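Ctr9 protein (Myceliophthora thermophila, PDB 6AF0) is a tetratricopeptide-repeat protein, of which this chain is the large repeat-bearing part, and probably binds the RNA polymerase II complex. Local coordinates at residues Phe326-Ile337 against Gly349-Glu357. Residues are numbered along the deposited sequence; the frame is centred on the assembly and turned at random.
Sequences FGNVDALAHKAI and GWYLLARKE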
# COMPACT_ATOMS: atom_id res chain seq x y z
N PHE A 326 8.05 -23.83 -24.91
CA PHE A 326 9.24 -23.05 -24.57
C PHE A 326 10.48 -23.28 -25.44
O PHE A 326 11.39 -22.45 -25.46
CB PHE A 326 9.63 -23.31 -23.11
CG PHE A 326 8.56 -22.95 -22.10
CD1 PHE A 326 8.22 -21.63 -21.87
CD2 PHE A 326 7.91 -23.92 -21.39
CE1 PHE A 326 7.25 -21.30 -20.95
CE2 PHE A 326 6.94 -23.60 -20.48
CZ PHE A 326 6.60 -22.28 -20.26
N GLY A 327 10.54 -24.42 -26.11
CA GLY A 327 11.68 -24.72 -26.98
C GLY A 327 11.74 -23.74 -28.12
O GLY A 327 12.81 -23.27 -28.51
N ASN A 328 10.55 -23.45 -28.65
CA ASN A 328 10.33 -22.40 -29.64
C ASN A 328 10.70 -21.02 -29.09
O ASN A 328 11.43 -20.26 -29.73
CB ASN A 328 8.86 -22.38 -30.07
CG ASN A 328 8.37 -23.73 -30.55
OD1 ASN A 328 8.85 -24.77 -30.09
ND2 ASN A 328 7.40 -23.73 -31.44
N VAL A 329 10.18 -20.71 -27.90
CA VAL A 329 10.41 -19.40 -27.27
C VAL A 329 11.91 -19.07 -27.22
O VAL A 329 12.31 -18.01 -27.68
CB VAL A 329 9.81 -19.30 -25.85
CG1 VAL A 329 10.15 -17.97 -25.23
CG2 VAL A 329 8.29 -19.44 -25.87
N ASP A 330 12.71 -19.97 -26.66
CA ASP A 330 14.18 -19.80 -26.64
C ASP A 330 14.80 -19.52 -28.01
O ASP A 330 15.51 -18.54 -28.20
CB ASP A 330 14.88 -21.04 -26.05
CG ASP A 330 15.07 -20.96 -24.56
OD1 ASP A 330 14.56 -20.03 -23.91
OD2 ASP A 330 15.77 -21.84 -24.03
N ALA A 331 14.53 -20.41 -28.96
CA ALA A 331 15.17 -20.33 -30.26
C ALA A 331 14.88 -18.97 -30.86
O ALA A 331 15.82 -18.19 -31.13
CB ALA A 331 14.65 -21.42 -31.18
N LEU A 332 13.59 -18.67 -31.00
CA LEU A 332 13.12 -17.40 -31.56
C LEU A 332 13.73 -16.19 -30.85
O LEU A 332 14.53 -15.45 -31.43
CB LEU A 332 11.59 -17.32 -31.51
CG LEU A 332 10.85 -18.33 -32.39
CD1 LEU A 332 9.37 -18.07 -32.31
CD2 LEU A 332 11.32 -18.27 -33.84
N ALA A 333 13.37 -16.03 -29.58
CA ALA A 333 13.81 -14.88 -28.80
C ALA A 333 15.31 -14.74 -28.88
O ALA A 333 15.80 -13.63 -29.00
CB ALA A 333 13.39 -15.01 -27.35
N HIS A 334 16.02 -15.87 -28.83
CA HIS A 334 17.48 -15.82 -28.95
C HIS A 334 17.87 -15.21 -30.27
O HIS A 334 18.68 -14.29 -30.30
CB HIS A 334 18.14 -17.20 -28.81
CG HIS A 334 18.57 -17.52 -27.42
ND1 HIS A 334 19.28 -16.64 -26.63
CD2 HIS A 334 18.41 -18.65 -26.68
CE1 HIS A 334 19.52 -17.20 -25.45
NE2 HIS A 334 19.01 -18.42 -25.46
N LYS A 335 17.28 -15.72 -31.35
CA LYS A 335 17.56 -15.25 -32.73
C LYS A 335 17.34 -13.77 -32.88
O LYS A 335 18.14 -13.07 -33.48
CB LYS A 335 16.67 -15.96 -33.75
CG LYS A 335 17.41 -17.03 -34.53
CD LYS A 335 18.17 -16.49 -35.73
CE LYS A 335 18.45 -17.62 -36.71
NZ LYS A 335 18.86 -17.14 -38.05
N ALA A 336 16.22 -13.32 -32.34
CA ALA A 336 15.89 -11.91 -32.31
C ALA A 336 17.02 -11.11 -31.69
O ALA A 336 17.57 -10.22 -32.32
CB ALA A 336 14.58 -11.68 -31.57
N ILE A 337 17.41 -11.47 -30.47
CA ILE A 337 18.46 -10.75 -29.72
C ILE A 337 19.79 -10.69 -30.50
O ILE A 337 20.50 -9.68 -30.47
CB ILE A 337 18.71 -11.41 -28.34
CG1 ILE A 337 17.45 -11.34 -27.46
CG2 ILE A 337 19.88 -10.74 -27.61
CD1 ILE A 337 17.52 -12.20 -26.22
N GLY A 349 13.17 -9.49 -26.22
CA GLY A 349 13.68 -10.86 -26.27
C GLY A 349 14.16 -11.36 -24.91
O GLY A 349 13.84 -12.47 -24.52
N TRP A 350 14.93 -10.52 -24.21
CA TRP A 350 15.46 -10.91 -22.90
C TRP A 350 14.29 -11.09 -21.95
O TRP A 350 14.24 -12.02 -21.16
CB TRP A 350 16.48 -9.90 -22.32
CG TRP A 350 17.84 -9.93 -22.98
CD1 TRP A 350 18.47 -8.88 -23.60
CD2 TRP A 350 18.73 -11.04 -23.11
NE1 TRP A 350 19.69 -9.27 -24.10
CE2 TRP A 350 19.88 -10.59 -23.83
CE3 TRP A 350 18.68 -12.38 -22.71
CZ2 TRP A 350 20.97 -11.44 -24.14
CZ3 TRP A 350 19.77 -13.24 -23.03
CH2 TRP A 350 20.89 -12.75 -23.74
N TYR A 351 13.32 -10.20 -22.07
CA TYR A 351 12.16 -10.27 -21.21
C TYR A 351 11.40 -11.57 -21.44
O TYR A 351 11.02 -12.22 -20.49
CB TYR A 351 11.25 -9.08 -21.43
CG TYR A 351 10.04 -9.14 -20.55
CD1 TYR A 351 10.16 -8.95 -19.18
CD2 TYR A 351 8.78 -9.40 -21.07
CE1 TYR A 351 9.05 -9.01 -18.35
CE2 TYR A 351 7.66 -9.44 -20.25
CZ TYR A 351 7.81 -9.26 -18.88
OH TYR A 351 6.75 -9.31 -18.03
N LEU A 352 11.21 -11.98 -22.68
CA LEU A 352 10.55 -13.26 -22.97
C LEU A 352 11.29 -14.46 -22.39
O LEU A 352 10.67 -15.33 -21.78
CB LEU A 352 10.35 -13.46 -24.47
CG LEU A 352 9.43 -12.44 -25.15
CD1 LEU A 352 9.47 -12.62 -26.66
CD2 LEU A 352 8.01 -12.56 -24.65
N LEU A 353 12.59 -14.51 -22.58
CA LEU A 353 13.42 -15.54 -21.99
C LEU A 353 13.34 -15.50 -20.46
O LEU A 353 13.24 -16.52 -19.81
CB LEU A 353 14.88 -15.40 -22.43
CG LEU A 353 15.22 -15.60 -23.91
CD1 LEU A 353 16.72 -15.68 -24.15
CD2 LEU A 353 14.56 -16.84 -24.45
N ALA A 354 13.38 -14.31 -19.89
CA ALA A 354 13.23 -14.18 -18.46
C ALA A 354 11.92 -14.84 -17.99
O ALA A 354 11.94 -15.66 -17.08
CB ALA A 354 13.26 -12.72 -18.02
N ARG A 355 10.81 -14.51 -18.63
CA ARG A 355 9.52 -15.05 -18.23
C ARG A 355 9.45 -16.55 -18.46
O ARG A 355 8.68 -17.24 -17.79
CB ARG A 355 8.37 -14.43 -19.00
CG ARG A 355 8.20 -12.95 -18.78
CD ARG A 355 6.83 -12.53 -19.28
NE ARG A 355 5.96 -12.13 -18.18
CZ ARG A 355 4.79 -12.67 -17.89
NH1 ARG A 355 4.27 -13.65 -18.63
NH2 ARG A 355 4.11 -12.21 -16.85
N LYS A 356 10.20 -17.06 -19.42
CA LYS A 356 10.23 -18.50 -19.59
C LYS A 356 10.96 -19.17 -18.42
O LYS A 356 10.42 -20.02 -17.74
CB LYS A 356 10.86 -18.91 -20.91
CG LYS A 356 11.17 -20.40 -20.94
CD LYS A 356 11.97 -20.81 -22.15
CE LYS A 356 13.15 -21.67 -21.75
NZ LYS A 356 14.23 -20.75 -21.31
N GLU A 357 12.22 -18.79 -18.22
CA GLU A 357 13.03 -19.32 -17.12
C GLU A 357 12.42 -19.07 -15.75
O GLU A 357 12.68 -19.80 -14.81
CB GLU A 357 14.43 -18.71 -17.14
CG GLU A 357 15.31 -19.17 -18.29
CD GLU A 357 15.41 -20.69 -18.39
OE1 GLU A 357 15.62 -21.19 -19.50
OE2 GLU A 357 15.27 -21.39 -17.36
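Ile-337 and Leu-353 each lay a CD1 methyl over the face of a ring on the other helix, Trp-350 and His-334. CD1 of Ile-337 lies over the centre of the six-membered ring of Trp-350, 3.6 Å from its centroid, a CH-pi contact. CG2 of Ile-337 lies 3.7 Å from CZ2 of the same indole. The chi1 of Ile-337, -63°, puts CG1 beside the backbone N, and CD1 extends from it past Gly-349 to the ring. In the second CH-pi contact, CD1 of Leu-353 covers one face of the His-334 ring, offset toward the rim, 3.7 Å from the centroid. Leu-353 is a knob in a hole made by Asp-330, Ala-333, His-334 and Ile-337. Its CD2 branch packs on CB of Ala-333 at 3.6 Å. The segments belong to consecutive helices, 326-338 and 343-360, packed as an antiparallel pair, consistent with the TPR-type helical array of this protein. The axes of the two segments approach to 8.8 Å and run nearly antiparallel, at 156°. Closest packing is at Gly-349, whose CA comes 4.8 Å from CA of Ala-333. Helix 310-322 touches Val-329 and Leu-352, and helix 363-376 touches Trp-350 and Leu-353. Toward the start of 326-337, Lys-356 lays its aliphatic chain obliquely against the Phe-326 ring. CG of Lys-356 follows chi1 167°, anti to the backbone N. The chain then bends at chi3 and chi4 to deliver NZ to OD1 of Asp-330 at 2.7 Å, a salt bridge. NZ comes to OD1 from the syn side, tilted out of the carboxylate plane. Arg-365 forms a salt bridge with Glu-357.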